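Local coordinates for protein sugar-phosphate aldolase (Thermotoga maritima, PDB 1PVT) that is a member of the class II aldolase and adducin family, with an AraD-like alpha/beta fold, at residues Arg4-Ile7 with Arg8-Lys12; Tyr73-Asp76 with Ser77-Cys80. One frame throughout, in Å; residues are numbered along the deposited sequence.

Interaction 1 of 2, residues Arg4-Ile7 with Arg8-Lys12; sequences RETI and REIQK
Near the start of the amphipathic helix 2-19, three successive i to i+4 hydrogen bonds join Arg4-Ile7 to Arg8-Lys12. Glu9 N gives to Glu5 O, Ile10 N to Thr6 O, and Gln11 N to Ile7 O at 2.7 Å, the last nearly straight at 167°. Ile7, which is buried, and Gln11, which is partly exposed, lie one turn apart, their side chains slanting across each other. Ile7 CG2, set anti to its backbone N, reaches Gln11 OE1 at 3.9 Å, while Gln11 CG rests 3.3 Å from Ile7 O; the amide nitrogen NE2 turns to Val72 O. Thr6 CG2 barely meets Ile10 CD1, 4.5 Å away; both side chains bear on Leu61 and Val32 of the sheet. The outer side is polar. Arg8 leans back along the helix, its CD 3.9 Å from Arg4 O, and its guanidinium stands oblique to that carbonyl. Arg4 NH2 and Arg8 NH2 are 5.0 Å apart, like charges not in contact that may repel each other mildly. Main-chain bonds and burial against the sheet therefore hold this turn, and the exposed charges probably add little to its cohesion.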
ATOM      1  N   ARG A   4     -14.533  13.143   2.236  1.00 92.30           N
ATOM      2  CA  ARG A   4     -15.577  12.378   1.552  1.00 90.96           C
ATOM      3  C   ARG A   4     -15.288  12.123   0.061  1.00 88.66           C
ATOM      4  O   ARG A   4     -15.810  11.175  -0.532  1.00 87.89           O
ATOM      5  CB  ARG A   4     -16.906  13.110   1.705  1.00 93.17           C
ATOM      6  CG  ARG A   4     -17.168  13.613   3.123  1.00 95.81           C
ATOM      7  CD  ARG A   4     -18.166  14.759   3.098  1.00 97.50           C
ATOM      8  NE  ARG A   4     -19.398  14.368   2.418  1.00 98.69           N
ATOM      9  CZ  ARG A   4     -20.253  15.222   1.858  1.00 98.71           C
ATOM     10  NH1 ARG A   4     -20.013  16.530   1.893  1.00 98.30           N
ATOM     11  NH2 ARG A   4     -21.346  14.761   1.256  1.00 98.12           N
ATOM     12  N   GLU A   5     -14.470  12.985  -0.537  1.00 86.26           N
ATOM     13  CA  GLU A   5     -14.077  12.864  -1.945  1.00 83.41           C
ATOM     14  C   GLU A   5     -12.908  11.873  -2.021  1.00 79.75           C
ATOM     15  O   GLU A   5     -12.852  11.024  -2.913  1.00 79.46           O
ATOM     16  CB  GLU A   5     -13.640  14.235  -2.492  1.00 86.73           C
ATOM     17  CG  GLU A   5     -13.022  14.210  -3.901  1.00 91.31           C
ATOM     18  CD  GLU A   5     -12.501  15.581  -4.374  1.00 93.93           C
ATOM     19  OE1 GLU A   5     -13.320  16.516  -4.552  1.00 95.38           O
ATOM     20  OE2 GLU A   5     -11.268  15.724  -4.574  1.00 94.72           O
ATOM     21  N   THR A   6     -11.980  12.003  -1.074  1.00 74.77           N
ATOM     22  CA  THR A   6     -10.819  11.132  -0.976  1.00 69.52           C
ATOM     23  C   THR A   6     -11.326   9.693  -1.051  1.00 66.47           C
ATOM     24  O   THR A   6     -10.713   8.829  -1.698  1.00 64.75           O
ATOM     25  CB  THR A   6     -10.084  11.368   0.368  1.00 69.36           C
ATOM     26  OG1 THR A   6      -9.404  12.629   0.331  1.00 69.42           O
ATOM     27  CG2 THR A   6      -9.075  10.282   0.633  1.00 69.33           C
ATOM     28  N   ILE A   7     -12.461   9.462  -0.387  1.00 63.80           N
ATOM     29  CA  ILE A   7     -13.123   8.158  -0.344  1.00 60.88           C
ATOM     30  C   ILE A   7     -13.401   7.657  -1.743  1.00 60.70           C
ATOM     31  O   ILE A   7     -13.114   6.506  -2.071  1.00 60.71           O
ATOM     32  CB  ILE A   7     -14.471   8.236   0.371  1.00 59.40           C
ATOM     33  CG1 ILE A   7     -14.286   8.804   1.772  1.00 58.31           C
ATOM     34  CG2 ILE A   7     -15.107   6.872   0.399  1.00 59.13           C
ATOM     35  CD1 ILE A   7     -13.164   8.173   2.537  1.00 57.38           C
ATOM     36  N   ARG A   8     -13.994   8.527  -2.550  1.00 60.47           N
ATOM     37  CA  ARG A   8     -14.303   8.199  -3.927  1.00 60.91           C
ATOM     38  C   ARG A   8     -13.003   7.865  -4.645  1.00 59.25           C
ATOM     39  O   ARG A   8     -12.959   6.949  -5.462  1.00 59.91           O
ATOM     40  CB  ARG A   8     -15.010   9.383  -4.604  1.00 63.01           C
ATOM     41  CG  ARG A   8     -16.489   9.486  -4.247  1.00 68.80           C
ATOM     42  CD  ARG A   8     -16.993  10.924  -4.215  1.00 73.87           C
ATOM     43  NE  ARG A   8     -18.389  11.006  -3.762  1.00 79.77           N
ATOM     44  CZ  ARG A   8     -18.932  12.073  -3.167  1.00 82.43           C
ATOM     45  NH1 ARG A   8     -18.199  13.160  -2.939  1.00 82.57           N
ATOM     46  NH2 ARG A   8     -20.215  12.063  -2.808  1.00 84.02           N
ATOM     47  N   GLU A   9     -11.941   8.593  -4.313  1.00 58.39           N
ATOM     48  CA  GLU A   9     -10.637   8.384  -4.938  1.00 57.36           C
ATOM     49  C   GLU A   9     -10.099   7.019  -4.577  1.00 54.20           C
ATOM     50  O   GLU A   9      -9.400   6.374  -5.360  1.00 52.92           O
ATOM     51  CB  GLU A   9      -9.648   9.451  -4.487  1.00 61.14           C
ATOM     52  CG  GLU A   9      -8.694   9.863  -5.589  1.00 67.01           C
ATOM     53  CD  GLU A   9      -7.397  10.447  -5.051  1.00 71.09           C
ATOM     54  OE1 GLU A   9      -7.474  11.378  -4.201  1.00 71.98           O
ATOM     55  OE2 GLU A   9      -6.310   9.972  -5.486  1.00 71.43           O
ATOM     56  N   ILE A  10     -10.419   6.591  -3.368  1.00 51.54           N
ATOM     57  CA  ILE A  10     -10.001   5.287  -2.904  1.00 49.28           C
ATOM     58  C   ILE A  10     -10.855   4.217  -3.566  1.00 47.57           C
ATOM     59  O   ILE A  10     -10.336   3.217  -4.059  1.00 47.92           O
ATOM     60  CB  ILE A  10     -10.154   5.169  -1.383  1.00 49.69           C
ATOM     61  CG1 ILE A  10      -9.024   5.955  -0.709  1.00 51.19           C
ATOM     62  CG2 ILE A  10     -10.202   3.679  -0.955  1.00 47.82           C
ATOM     63  CD1 ILE A  10      -8.977   5.807   0.815  1.00 51.81           C
ATOM     64  N   GLN A  11     -12.169   4.425  -3.569  1.00 45.72           N
ATOM     65  CA  GLN A  11     -13.086   3.469  -4.169  1.00 44.01           C
ATOM     66  C   GLN A  11     -12.773   3.245  -5.638  1.00 43.27           C
ATOM     67  O   GLN A  11     -12.790   2.110  -6.117  1.00 43.15           O
ATOM     68  CB  GLN A  11     -14.513   3.952  -4.007  1.00 43.39           C
ATOM     69  CG  GLN A  11     -14.997   3.846  -2.590  1.00 45.85           C
ATOM     70  CD  GLN A  11     -16.467   4.174  -2.467  1.00 48.12           C
ATOM     71  OE1 GLN A  11     -16.879   5.317  -2.678  1.00 49.85           O
ATOM     72  NE2 GLN A  11     -17.274   3.168  -2.135  1.00 48.37           N
ATOM     73  N   LYS A  12     -12.482   4.326  -6.350  1.00 42.68           N
ATOM     74  CA  LYS A  12     -12.145   4.230  -7.761  1.00 42.90           C
ATOM     75  C   LYS A  12     -10.928   3.320  -7.940  1.00 40.98           C
ATOM     76  O   LYS A  12     -10.915   2.460  -8.817  1.00 42.20           O
ATOM     77  CB  LYS A  12     -11.874   5.622  -8.332  1.00 46.38           C
ATOM     78  CG  LYS A  12     -11.431   5.623  -9.786  1.00 51.86           C
ATOM     79  CD  LYS A  12     -11.391   7.038 -10.373  1.00 55.28           C
ATOM     80  CE  LYS A  12     -10.777   7.047 -11.785  1.00 57.82           C
ATOM     81  NZ  LYS A  12     -11.529   6.195 -12.759  1.00 60.05           N
TER

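Interaction 2 of 2, residues Tyr73-Asp76 with Ser77-Cys80; sequences YEDD and SKIC
Asp75 and Ser77 form the close-packed part of this turn. Ser77 OG donates to Asp75 OD2 at 2.6 Å, and Ser77 N donates to Asp75 OD1 at 3.2 Å, so each carboxylate oxygen takes one bond from the same residue. Both donors stand out of the carboxylate plane, by 37° for the hydroxyl and 76° for the amide. The carboxylate is brought over the serine because Asp75 CG lies anti to the backbone N (chi1 -180°), while Ser77 OG turns back to meet it from between its own N and carbonyl carbon. The Asp75 OD1 to Ser77 N bond is that of an Asx turn, and it leads into a short 3-10 turn in which Lys78 N binds Asp75 O at 3.1 Å and Ile79 N binds Asp76 O weakly at 3.3 Å. Strand 79-84 starts directly afterwards, with Ile79 buried against helix 2-19. The lysine side is looser. Lys78 crosses Asp75 at about a right angle and sets CE 3.4 Å from Asp75 OD2, yet NZ remains 4.6 Å from that oxygen, beyond a salt bridge, with a long, weak ion pair to Glu71 as a second attraction on this partly exposed surface.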
ATOM      1  N   TYR A  73     -15.115  -0.754  -3.639  1.00 46.53           N
ATOM      2  CA  TYR A  73     -15.310   0.262  -4.666  1.00 49.14           C
ATOM      3  C   TYR A  73     -16.792   0.560  -4.757  1.00 50.37           C
ATOM      4  O   TYR A  73     -17.199   1.577  -5.309  1.00 51.90           O
ATOM      5  CB  TYR A  73     -14.795  -0.213  -6.026  1.00 49.29           C
ATOM      6  CG  TYR A  73     -15.826  -0.922  -6.871  1.00 48.86           C
ATOM      7  CD1 TYR A  73     -16.790  -0.210  -7.579  1.00 47.59           C
ATOM      8  CD2 TYR A  73     -15.856  -2.308  -6.935  1.00 49.18           C
ATOM      9  CE1 TYR A  73     -17.761  -0.862  -8.323  1.00 47.62           C
ATOM     10  CE2 TYR A  73     -16.819  -2.971  -7.678  1.00 48.89           C
ATOM     11  CZ  TYR A  73     -17.771  -2.246  -8.363  1.00 48.05           C
ATOM     12  OH  TYR A  73     -18.755  -2.927  -9.047  1.00 48.29           O
ATOM     13  N   GLU A  74     -17.598  -0.336  -4.211  1.00 51.54           N
ATOM     14  CA  GLU A  74     -19.040  -0.174  -4.233  1.00 54.04           C
ATOM     15  C   GLU A  74     -19.620   0.278  -2.897  1.00 55.52           C
ATOM     16  O   GLU A  74     -20.507   1.128  -2.843  1.00 55.15           O
ATOM     17  CB  GLU A  74     -19.699  -1.493  -4.612  1.00 54.47           C
ATOM     18  CG  GLU A  74     -19.988  -1.661  -6.067  1.00 55.65           C
ATOM     19  CD  GLU A  74     -21.026  -2.722  -6.284  1.00 57.41           C
ATOM     20  OE1 GLU A  74     -20.784  -3.881  -5.879  1.00 58.06           O
ATOM     21  OE2 GLU A  74     -22.088  -2.388  -6.845  1.00 59.00           O
ATOM     22  N   ASP A  75     -19.115  -0.316  -1.825  1.00 56.94           N
ATOM     23  CA  ASP A  75     -19.587  -0.043  -0.476  1.00 58.24           C
ATOM     24  C   ASP A  75     -18.538   0.713   0.340  1.00 58.26           C
ATOM     25  O   ASP A  75     -17.555   0.128   0.785  1.00 58.69           O
ATOM     26  CB  ASP A  75     -19.945  -1.386   0.179  1.00 60.11           C
ATOM     27  CG  ASP A  75     -20.459  -1.243   1.595  1.00 62.74           C
ATOM     28  OD1 ASP A  75     -21.035  -0.183   1.932  1.00 65.50           O
ATOM     29  OD2 ASP A  75     -20.303  -2.211   2.370  1.00 64.45           O
ATOM     30  N   ASP A  76     -18.752   2.013   0.539  1.00 58.73           N
ATOM     31  CA  ASP A  76     -17.803   2.834   1.288  1.00 57.70           C
ATOM     32  C   ASP A  76     -17.854   2.545   2.785  1.00 55.84           C
ATOM     33  O   ASP A  76     -17.140   3.165   3.568  1.00 55.89           O
ATOM     34  CB  ASP A  76     -18.074   4.313   1.034  1.00 59.42           C
ATOM     35  CG  ASP A  76     -19.264   4.819   1.806  1.00 62.71           C
ATOM     36  OD1 ASP A  76     -20.265   4.076   1.920  1.00 64.20           O
ATOM     37  OD2 ASP A  76     -19.204   5.966   2.295  1.00 65.63           O
ATOM     38  N   SER A  77     -18.702   1.605   3.185  1.00 53.41           N
ATOM     39  CA  SER A  77     -18.792   1.243   4.586  1.00 51.97           C
ATOM     40  C   SER A  77     -17.609   0.331   4.848  1.00 52.10           C
ATOM     41  O   SER A  77     -17.309   0.004   5.989  1.00 51.28           O
ATOM     42  CB  SER A  77     -20.054   0.460   4.865  1.00 50.06           C
ATOM     43  OG  SER A  77     -19.817  -0.897   4.564  1.00 49.95           O
ATOM     44  N   LYS A  78     -16.958  -0.101   3.770  1.00 52.28           N
ATOM     45  CA  LYS A  78     -15.796  -0.981   3.864  1.00 51.73           C
ATOM     46  C   LYS A  78     -14.518  -0.158   4.013  1.00 52.00           C
ATOM     47  O   LYS A  78     -13.420  -0.700   3.935  1.00 51.89           O
ATOM     48  CB  LYS A  78     -15.667  -1.849   2.613  1.00 50.69           C
ATOM     49  CG  LYS A  78     -16.894  -2.666   2.258  1.00 52.01           C
ATOM     50  CD  LYS A  78     -17.028  -3.930   3.097  1.00 52.67           C
ATOM     51  CE  LYS A  78     -18.165  -4.827   2.586  1.00 53.52           C
ATOM     52  NZ  LYS A  78     -18.186  -6.174   3.238  1.00 54.34           N
ATOM     53  N   ILE A  79     -14.655   1.151   4.201  1.00 52.77           N
ATOM     54  CA  ILE A  79     -13.489   2.020   4.370  1.00 53.23           C
ATOM     55  C   ILE A  79     -13.555   2.688   5.735  1.00 53.52           C
ATOM     56  O   ILE A  79     -14.584   3.253   6.097  1.00 53.84           O
ATOM     57  CB  ILE A  79     -13.435   3.120   3.285  1.00 53.43           C
ATOM     58  CG1 ILE A  79     -13.236   2.478   1.903  1.00 52.57           C
ATOM     59  CG2 ILE A  79     -12.317   4.121   3.611  1.00 53.12           C
ATOM     60  CD1 ILE A  79     -13.163   3.467   0.757  1.00 51.60           C
ATOM     61  N   CYS A  80     -12.459   2.625   6.488  1.00 54.23           N
ATOM     62  CA  CYS A  80     -12.420   3.214   7.825  1.00 53.57           C
ATOM     63  C   CYS A  80     -11.704   4.553   7.917  1.00 53.15           C
ATOM     64  O   CYS A  80     -10.612   4.737   7.377  1.00 52.01           O
ATOM     65  CB  CYS A  80     -11.773   2.242   8.825  1.00 52.79           C
ATOM     66  SG  CYS A  80     -12.720   0.745   9.199  1.00 54.01           S
TER

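In the fold
From the N terminus, interaction 1 comes first, within helix 2-19; the chain then runs through strands 28-34 to 58-63 and helix 69-72 before interaction 2 turns it into strand 79-84. The two lie in series, neither enclosing nor crossing the other, and each closes only a local turn. In space their centres are 9 Å apart and they touch: Ile10 CG2 meets Ile79 CD1 at 3.4 Å, and Gln11 O lies 3.1 Å from Tyr73 CB. Helix 2-19 thus packs both on the sheet, through strands 28-34, 58-63 and 79-84, and on the loop that enters the last of these. Farther along the helix, Tyr15 meets the Tyr73 ring edge-to-face.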